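Local atomic coordinates of FAA hydrolase family protein (Pseudomonas aeruginosa, PDB entry 6J5Y), a protein that probably hydrolyses fumarylpyruvate, as a manganese-binding member of the fumarylacetoacetate (FAA) hydrolase superfamily. Residues A[29-34]-A[40-45]; A[48-53]-A[128-133]. All coordinates share one frame; numbering follows the deposited sequence.

Interaction 1: residues A[29-34]-A[40-45]. With PYR (pyruvic acid), chain B.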
ATOM      1  N   VAL A  29       2.398   3.803   5.453  1.00 21.10           N
ATOM      2  CA  VAL A  29       3.261   3.714   6.664  1.00 22.67           C
ATOM      3  C   VAL A  29       4.637   3.218   6.220  1.00 23.40           C
ATOM      4  O   VAL A  29       4.710   2.164   5.525  1.00 24.90           O
ATOM      5  CB  VAL A  29       2.664   2.822   7.768  1.00 22.75           C
ATOM      6  CG1 VAL A  29       3.480   2.966   9.046  1.00 23.94           C
ATOM      7  CG2 VAL A  29       1.201   3.127   8.048  1.00 23.67           C
ATOM      8  N   GLY A  30       5.681   3.955   6.589  1.00 22.46           N
ATOM      9  CA  GLY A  30       7.073   3.576   6.303  1.00 22.71           C
ATOM     10  C   GLY A  30       7.732   2.926   7.506  1.00 23.43           C
ATOM     11  O   GLY A  30       7.452   3.350   8.668  1.00 21.25           O
ATOM     12  N   ARG A  31       8.544   1.908   7.237  1.00 23.24           N
ATOM     13  CA  ARG A  31       9.358   1.156   8.233  1.00 24.23           C
ATOM     14  C   ARG A  31       8.435   0.565   9.300  1.00 24.22           C
ATOM     15  O   ARG A  31       8.660   0.835  10.508  1.00 24.21           O
ATOM     16  CB  ARG A  31      10.439   2.062   8.846  1.00 25.95           C
ATOM     17  CG  ARG A  31      11.563   2.401   7.879  1.00 27.18           C
ATOM     18  CD  ARG A  31      12.609   3.355   8.442  1.00 27.92           C
ATOM     19  NE  ARG A  31      13.169   4.137   7.355  1.00 29.71           N
ATOM     20  CZ  ARG A  31      13.659   5.363   7.461  1.00 30.16           C
ATOM     21  NH1 ARG A  31      13.683   5.973   8.631  1.00 31.31           N
ATOM     22  NH2 ARG A  31      14.126   5.974   6.385  1.00 31.87           N
ATOM     23  N   ASN A  32       7.413  -0.198   8.892  1.00 21.19           N
ATOM     24  CA  ASN A  32       6.430  -0.760   9.849  1.00 23.97           C
ATOM     25  C   ASN A  32       6.649  -2.253  10.089  1.00 21.67           C
ATOM     26  O   ASN A  32       5.783  -2.860  10.704  1.00 20.36           O
ATOM     27  CB  ASN A  32       4.981  -0.538   9.403  1.00 24.60           C
ATOM     28  CG  ASN A  32       4.035  -0.407  10.574  1.00 24.60           C
ATOM     29  OD1 ASN A  32       4.471  -0.231  11.712  1.00 22.57           O
ATOM     30  ND2 ASN A  32       2.739  -0.431  10.291  1.00 23.29           N
ATOM     31  N   TYR A  33       7.767  -2.816   9.635  1.00 23.13           N
ATOM     32  CA  TYR A  33       8.179  -4.203   9.945  1.00 22.94           C
ATOM     33  C   TYR A  33       9.628  -4.108  10.407  1.00 24.31           C
ATOM     34  O   TYR A  33      10.421  -3.545   9.642  1.00 24.03           O
ATOM     35  CB  TYR A  33       8.028  -5.123   8.730  1.00 21.83           C
ATOM     36  CG  TYR A  33       6.614  -5.473   8.320  1.00 22.90           C
ATOM     37  CD1 TYR A  33       5.860  -4.605   7.551  1.00 22.25           C
ATOM     38  CD2 TYR A  33       6.044  -6.693   8.650  1.00 24.56           C
ATOM     39  CE1 TYR A  33       4.582  -4.930   7.127  1.00 21.66           C
ATOM     40  CE2 TYR A  33       4.764  -7.035   8.231  1.00 27.21           C
ATOM     41  CZ  TYR A  33       4.025  -6.143   7.469  1.00 24.48           C
ATOM     42  OH  TYR A  33       2.748  -6.438   7.060  1.00 26.91           O
ATOM     43  N   ALA A  34       9.937  -4.607  11.600  1.00 25.92           N
ATOM     44  CA  ALA A  34      11.274  -4.467  12.229  1.00 27.91           C
ATOM     45  C   ALA A  34      12.339  -4.996  11.266  1.00 27.21           C
ATOM     46  O   ALA A  34      13.332  -4.291  11.041  1.00 30.48           O
ATOM     47  CB  ALA A  34      11.306  -5.189  13.563  1.00 28.22           C
ATOM     48  N   MET A  40      17.082  -1.832   5.813  1.00 30.20           N
ATOM     49  CA  MET A  40      17.254  -0.477   5.220  1.00 30.65           C
ATOM     50  C   MET A  40      18.271   0.330   6.034  1.00 30.06           C
ATOM     51  O   MET A  40      18.547   1.455   5.627  1.00 29.16           O
ATOM     52  CB  MET A  40      15.913   0.253   5.134  1.00 28.41           C
ATOM     53  CG  MET A  40      14.926  -0.491   4.246  1.00 31.20           C
ATOM     54  SD  MET A  40      15.453  -0.577   2.501  1.00 31.85           S
ATOM     55  CE  MET A  40      15.272  -2.317   2.126  1.00 39.34           C
ATOM     56  N   GLY A  41      18.798  -0.245   7.122  1.00 33.09           N
ATOM     57  CA  GLY A  41      19.875   0.329   7.952  1.00 33.53           C
ATOM     58  C   GLY A  41      19.339   1.145   9.112  1.00 34.13           C
ATOM     59  O   GLY A  41      20.116   1.938   9.667  1.00 36.20           O
ATOM     60  N   PHE A  42      18.081   0.946   9.505  1.00 31.17           N
ATOM     61  CA  PHE A  42      17.424   1.719  10.596  1.00 33.66           C
ATOM     62  C   PHE A  42      17.196   0.821  11.814  1.00 34.79           C
ATOM     63  O   PHE A  42      17.249  -0.432  11.686  1.00 37.82           O
ATOM     64  CB  PHE A  42      16.173   2.407  10.053  1.00 32.07           C
ATOM     65  CG  PHE A  42      16.518   3.407   8.976  1.00 32.62           C
ATOM     66  CD1 PHE A  42      17.014   4.656   9.307  1.00 32.75           C
ATOM     67  CD2 PHE A  42      16.413   3.076   7.630  1.00 32.74           C
ATOM     68  CE1 PHE A  42      17.349   5.570   8.317  1.00 32.53           C
ATOM     69  CE2 PHE A  42      16.760   3.982   6.640  1.00 33.66           C
ATOM     70  CZ  PHE A  42      17.220   5.234   6.984  1.00 34.37           C
ATOM     71  N   ASP A  43      16.988   1.451  12.972  1.00 32.32           N
ATOM     72  CA  ASP A  43      16.810   0.768  14.279  1.00 34.31           C
ATOM     73  C   ASP A  43      15.351   0.893  14.690  1.00 32.67           C
ATOM     74  O   ASP A  43      14.921   1.933  15.192  1.00 36.27           O
ATOM     75  CB  ASP A  43      17.749   1.336  15.349  1.00 35.18           C
ATOM     76  CG  ASP A  43      17.607   0.652  16.698  1.00 38.80           C
ATOM     77  OD1 ASP A  43      16.681  -0.175  16.853  1.00 39.43           O
ATOM     78  OD2 ASP A  43      18.420   0.962  17.599  1.00 45.27           O
ATOM     79  N   PRO A  44      14.555  -0.185  14.550  1.00 32.12           N
ATOM     80  CA  PRO A  44      13.111  -0.088  14.766  1.00 31.50           C
ATOM     81  C   PRO A  44      12.756   0.034  16.254  1.00 33.40           C
ATOM     82  O   PRO A  44      11.603   0.258  16.567  1.00 32.41           O
ATOM     83  CB  PRO A  44      12.584  -1.394  14.150  1.00 32.65           C
ATOM     84  CG  PRO A  44      13.748  -2.380  14.321  1.00 30.84           C
ATOM     85  CD  PRO A  44      14.992  -1.534  14.155  1.00 30.24           C
ATOM     86  N   GLU A  45      13.761  -0.127  17.105  1.00 35.54           N
ATOM     87  CA  GLU A  45      13.509  -0.016  18.555  1.00 40.96           C
ATOM     88  C   GLU A  45      13.668   1.437  19.015  1.00 38.47           C
ATOM     89  O   GLU A  45      13.093   1.783  20.033  1.00 44.64           O
ATOM     90  CB  GLU A  45      14.447  -0.943  19.315  1.00 45.96           C
ATOM     91  CG  GLU A  45      14.084  -2.412  19.184  1.00 51.02           C
ATOM     92  CD  GLU A  45      14.591  -3.233  20.353  1.00 54.57           C
ATOM     93  OE1 GLU A  45      14.357  -4.447  20.381  1.00 57.21           O
ATOM     94  OE2 GLU A  45      15.227  -2.635  21.225  1.00 57.68           O
TER
HETATM   95  C   PYR B 301       7.861   1.033   3.739  1.00 21.96           C
HETATM   96  O   PYR B 301       6.861   0.388   3.358  1.00 21.90           O
HETATM   97  OXT PYR B 301       8.564   0.659   4.707  1.00 23.13           O
HETATM   98  CA  PYR B 301       8.103   2.157   3.114  1.00 21.70           C
HETATM   99  O3  PYR B 301       7.302   2.512   2.240  1.00 20.75           O
HETATM  100  CB  PYR B 301       9.259   3.072   3.393  1.00 20.09           C
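Arg31 N gives its hydrogen to PYR OXT, the two atoms 2.8 Å apart and the bond nearly straight at 164°, so one carboxylate oxygen of the pyruvate is held by the backbone. Gly30 lies flush against the ligand, its CA 3.6 Å from PYR CA. Lys134 NZ supplies another hydrogen bond to the same molecule.

The Arg31 side chain has a different job. It runs out extended, with CD anti to CA (chi2 177°), until its guanidinium covers one face of the Phe42 ring. The planes are only 10° apart, and Arg31 CZ sits 3.4 Å from the ring centroid, almost directly above it. This is a cation-pi stack: NE lies over the CD2 side, NH1 over the CD1 side, and the closest approach is Arg31 NH2 to Phe42 CZ at 3.2 Å. Met40 CB meets the same ring at its edge, in plane. Further along, the contact is purely apolar: Ala34 CB rests on Pro44 CG at 3.8 Å. Pro44 itself sits within an Asx turn, in which Glu45 N bonds to Asp43 OD1 at 2.9 Å.

Strand 26-30 ends at the ligand, and helix 34-39 begins after its N-cap, Tyr33, and finishes in a Schellman motif at Gly41. The contact folds the loop leaving that helix back onto the segment leading into it, while Arg124 of helix 117-126 touches both Arg31 and Phe42.

Interaction 2: residues A[48-53]-A[128-133]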
ATOM      1  N   PRO A  48      10.320   5.414  15.465  1.00 28.59           N
ATOM      2  CA  PRO A  48       9.073   4.802  15.115  1.00 27.66           C
ATOM      3  C   PRO A  48       8.778   4.805  13.611  1.00 25.48           C
ATOM      4  O   PRO A  48       9.551   5.308  12.846  1.00 22.60           O
ATOM      5  CB  PRO A  48       8.083   5.757  15.781  1.00 28.79           C
ATOM      6  CG  PRO A  48       8.727   7.087  15.646  1.00 27.39           C
ATOM      7  CD  PRO A  48      10.200   6.809  15.809  1.00 28.68           C
ATOM      8  N   PRO A  49       7.714   4.103  13.193  1.00 21.39           N
ATOM      9  CA  PRO A  49       7.193   4.276  11.836  1.00 21.45           C
ATOM     10  C   PRO A  49       6.816   5.728  11.496  1.00 21.39           C
ATOM     11  O   PRO A  49       6.837   6.567  12.361  1.00 23.09           O
ATOM     12  CB  PRO A  49       5.949   3.369  11.820  1.00 20.30           C
ATOM     13  CG  PRO A  49       6.250   2.334  12.892  1.00 20.43           C
ATOM     14  CD  PRO A  49       6.944   3.134  13.982  1.00 21.67           C
ATOM     15  N   PHE A  50       6.461   6.002  10.238  1.00 20.27           N
ATOM     16  CA  PHE A  50       6.179   7.369   9.737  1.00 21.09           C
ATOM     17  C   PHE A  50       5.179   7.289   8.580  1.00 20.08           C
ATOM     18  O   PHE A  50       4.878   6.195   8.033  1.00 21.35           O
ATOM     19  CB  PHE A  50       7.471   8.070   9.311  1.00 20.23           C
ATOM     20  CG  PHE A  50       8.238   7.367   8.225  1.00 22.05           C
ATOM     21  CD1 PHE A  50       7.841   7.460   6.906  1.00 21.15           C
ATOM     22  CD2 PHE A  50       9.357   6.602   8.529  1.00 24.13           C
ATOM     23  CE1 PHE A  50       8.543   6.819   5.900  1.00 22.60           C
ATOM     24  CE2 PHE A  50      10.049   5.933   7.532  1.00 24.38           C
ATOM     25  CZ  PHE A  50       9.645   6.061   6.214  1.00 24.05           C
ATOM     26  N   PHE A  51       4.673   8.443   8.191  1.00 20.06           N
ATOM     27  CA  PHE A  51       3.540   8.545   7.246  1.00 19.43           C
ATOM     28  C   PHE A  51       3.967   9.326   6.019  1.00 19.01           C
ATOM     29  O   PHE A  51       4.632  10.352   6.166  1.00 18.29           O
ATOM     30  CB  PHE A  51       2.343   9.224   7.915  1.00 20.40           C
ATOM     31  CG  PHE A  51       1.831   8.517   9.140  1.00 22.25           C
ATOM     32  CD1 PHE A  51       1.567   7.159   9.116  1.00 23.54           C
ATOM     33  CD2 PHE A  51       1.614   9.217  10.323  1.00 23.59           C
ATOM     34  CE1 PHE A  51       1.098   6.507  10.248  1.00 25.15           C
ATOM     35  CE2 PHE A  51       1.134   8.560  11.445  1.00 24.45           C
ATOM     36  CZ  PHE A  51       0.868   7.220  11.405  1.00 23.04           C
ATOM     37  N   PHE A  52       3.527   8.863   4.846  1.00 17.91           N
ATOM     38  CA  PHE A  52       3.578   9.627   3.586  1.00 18.67           C
ATOM     39  C   PHE A  52       2.313   9.305   2.798  1.00 19.51           C
ATOM     40  O   PHE A  52       1.459   8.543   3.320  1.00 19.99           O
ATOM     41  CB  PHE A  52       4.857   9.329   2.813  1.00 18.24           C
ATOM     42  CG  PHE A  52       5.045   7.898   2.374  1.00 19.78           C
ATOM     43  CD1 PHE A  52       5.624   6.968   3.231  1.00 20.68           C
ATOM     44  CD2 PHE A  52       4.718   7.504   1.093  1.00 21.28           C
ATOM     45  CE1 PHE A  52       5.874   5.671   2.813  1.00 21.78           C
ATOM     46  CE2 PHE A  52       4.928   6.190   0.686  1.00 24.28           C
ATOM     47  CZ  PHE A  52       5.489   5.273   1.559  1.00 23.14           C
ATOM     48  N   CYS A  53       2.195   9.921   1.630  1.00 20.16           N
ATOM     49  CA  CYS A  53       0.971   9.892   0.805  1.00 22.22           C
ATOM     50  C   CYS A  53       1.323   9.670  -0.662  1.00 21.75           C
ATOM     51  O   CYS A  53       2.489   9.880  -1.080  1.00 21.82           O
ATOM     52  CB  CYS A  53       0.151  11.158   0.951  1.00 22.37           C
ATOM     53  SG  CYS A  53      -0.521  11.395   2.622  1.00 23.91           S
ATOM     54  N   ARG A 128      14.826  16.000   2.110  1.00 21.82           N
ATOM     55  CA  ARG A 128      13.793  16.578   1.215  1.00 22.45           C
ATOM     56  C   ARG A 128      12.543  15.700   1.244  1.00 20.96           C
ATOM     57  O   ARG A 128      12.567  14.543   1.704  1.00 22.19           O
ATOM     58  CB  ARG A 128      14.419  16.779  -0.164  1.00 23.24           C
ATOM     59  CG  ARG A 128      15.506  17.844  -0.136  1.00 26.20           C
ATOM     60  CD  ARG A 128      16.149  18.088  -1.478  1.00 27.53           C
ATOM     61  NE  ARG A 128      16.783  19.387  -1.471  1.00 27.34           N
ATOM     62  CZ  ARG A 128      16.927  20.187  -2.525  1.00 26.57           C
ATOM     63  NH1 ARG A 128      16.503  19.824  -3.721  1.00 24.92           N
ATOM     64  NH2 ARG A 128      17.494  21.368  -2.369  1.00 28.18           N
ATOM     65  N   PRO A 129      11.398  16.240   0.780  1.00 19.70           N
ATOM     66  CA  PRO A 129      10.165  15.452   0.695  1.00 20.17           C
ATOM     67  C   PRO A 129      10.342  14.349  -0.358  1.00 18.96           C
ATOM     68  O   PRO A 129      11.084  14.510  -1.295  1.00 18.02           O
ATOM     69  CB  PRO A 129       9.067  16.468   0.353  1.00 19.41           C
ATOM     70  CG  PRO A 129       9.803  17.676  -0.213  1.00 19.50           C
ATOM     71  CD  PRO A 129      11.228  17.625   0.293  1.00 19.89           C
ATOM     72  N   TRP A 130       9.636  13.244  -0.169  1.00 19.22           N
ATOM     73  CA  TRP A 130       9.879  11.969  -0.881  1.00 19.66           C
ATOM     74  C   TRP A 130       9.010  11.823  -2.127  1.00 19.61           C
ATOM     75  O   TRP A 130       9.120  10.771  -2.751  1.00 20.53           O
ATOM     76  CB  TRP A 130       9.602  10.808   0.062  1.00 19.75           C
ATOM     77  CG  TRP A 130      10.637  10.597   1.112  1.00 18.88           C
ATOM     78  CD1 TRP A 130      11.554  11.479   1.601  1.00 19.28           C
ATOM     79  CD2 TRP A 130      10.784   9.393   1.873  1.00 18.38           C
ATOM     80  NE1 TRP A 130      12.296  10.890   2.597  1.00 18.99           N
ATOM     81  CE2 TRP A 130      11.831   9.616   2.795  1.00 17.74           C
ATOM     82  CE3 TRP A 130      10.100   8.173   1.886  1.00 18.47           C
ATOM     83  CZ2 TRP A 130      12.229   8.636   3.694  1.00 17.67           C
ATOM     84  CZ3 TRP A 130      10.518   7.195   2.759  1.00 19.07           C
ATOM     85  CH2 TRP A 130      11.569   7.434   3.647  1.00 19.48           C
ATOM     86  N   GLU A 131       8.202  12.820  -2.491  1.00 19.78           N
ATOM     87  CA  GLU A 131       7.121  12.628  -3.498  1.00 19.85           C
ATOM     88  C   GLU A 131       7.672  12.072  -4.827  1.00 20.76           C
ATOM     89  O   GLU A 131       6.995  11.192  -5.393  1.00 22.61           O
ATOM     90  CB  GLU A 131       6.334  13.918  -3.681  1.00 20.62           C
ATOM     91  CG  GLU A 131       5.243  14.100  -2.647  1.00 20.97           C
ATOM     92  CD  GLU A 131       5.639  14.776  -1.349  1.00 22.24           C
ATOM     93  OE1 GLU A 131       6.862  14.802  -1.020  1.00 21.94           O
ATOM     94  OE2 GLU A 131       4.709  15.281  -0.677  1.00 20.68           O
ATOM     95  N   ILE A 132       8.822  12.541  -5.334  1.00 21.70           N
ATOM     96  CA  ILE A 132       9.370  12.045  -6.638  1.00 22.71           C
ATOM     97  C   ILE A 132       9.668  10.532  -6.547  1.00 21.58           C
ATOM     98  O   ILE A 132       9.569   9.861  -7.588  1.00 19.59           O
ATOM     99  CB  ILE A 132      10.585  12.859  -7.136  1.00 22.87           C
ATOM    100  CG1 ILE A 132      11.729  12.884  -6.122  1.00 24.23           C
ATOM    101  CG2 ILE A 132      10.165  14.277  -7.517  1.00 24.55           C
ATOM    102  CD1 ILE A 132      13.011  13.420  -6.677  1.00 23.06           C
ATOM    103  N   GLY A 133      10.027  10.016  -5.368  1.00 22.96           N
ATOM    104  CA  GLY A 133      10.277   8.579  -5.120  1.00 21.56           C
ATOM    105  C   GLY A 133       9.017   7.751  -4.839  1.00 22.45           C
ATOM    106  O   GLY A 133       9.041   6.536  -5.136  1.00 20.96           O
TER
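Phe50 and Trp130 meet ring to ring, and this aromatic pair is the whole of the direct contact. Phe50 CZ reaches Trp130 CH2 at 3.5 Å, and Phe50 CE1 comes to 3.7 Å from Trp130 CZ3, so two neighbouring carbons at the far end of the phenyl lie against two at the far end of the indole. The planes stand at 80° with the centroid of the indole six-membered ring 5.2 Å from that of Phe50; the approach is oblique. Phe50 gets there because its CG is tucked between the backbone N and the carbonyl carbon (chi1 59°), swinging the ring across toward the helix side. Phe52, two residues on along the strand, has nearly the same first torsion and leaves the strand on the same side, but Phe52 CD1 stops 4.8 Å short of Trp130 CE3, so it flanks the pair without joining it. Arg128 O lies at the edge of the indole, in its plane.

Ligand contacts are the second kind. The Phe50 side chain comes within about 4 Å (nearest atoms) of the pyruvate, on its methyl side, and Phe52, a residue of the pyruvate pocket, touches the ligand.

No hydrogen bond bridges the two segments. Gly133 N bonds back to Trp130 O at 2.9 Å, drawing the chain into the turn where helix 131-134 begins, and Ile132 O accepts a bond from Arg116 NH1.

Strand 50-54 pairs antiparallel with strand 26-30, and the aromatic contact joins this strand to the lead-in of helix 131-134. Helix 117-126 adjoins Trp130 through Gln120 and Arg124, while helix 180-190 packs on Phe51.

The two contacts, with centres 13 Å apart, are coupled through neighbouring strands 26-30 and 50-54. Gly30 N and Phe50 O, 2.8 Å apart, probably form a hydrogen bond of that pairing. The side chains join too: Phe50 CE2 approaches Arg31 NE at 3.6 Å from the side away from Phe42, so interactions 1 and 2 make a continuous row, Phe42, Arg31, Phe50, Trp130. Beside it, Asn32 OD1 packs on Pro49 CG at 3.3 Å. Both contacts border the pyruvate: 29-31 through its backbone, 48-53 through the rings of Phe50 and Phe52. Glu82, Glu84 and Asp113 hold the manganese, about 8 Å from the Phe50 side chain.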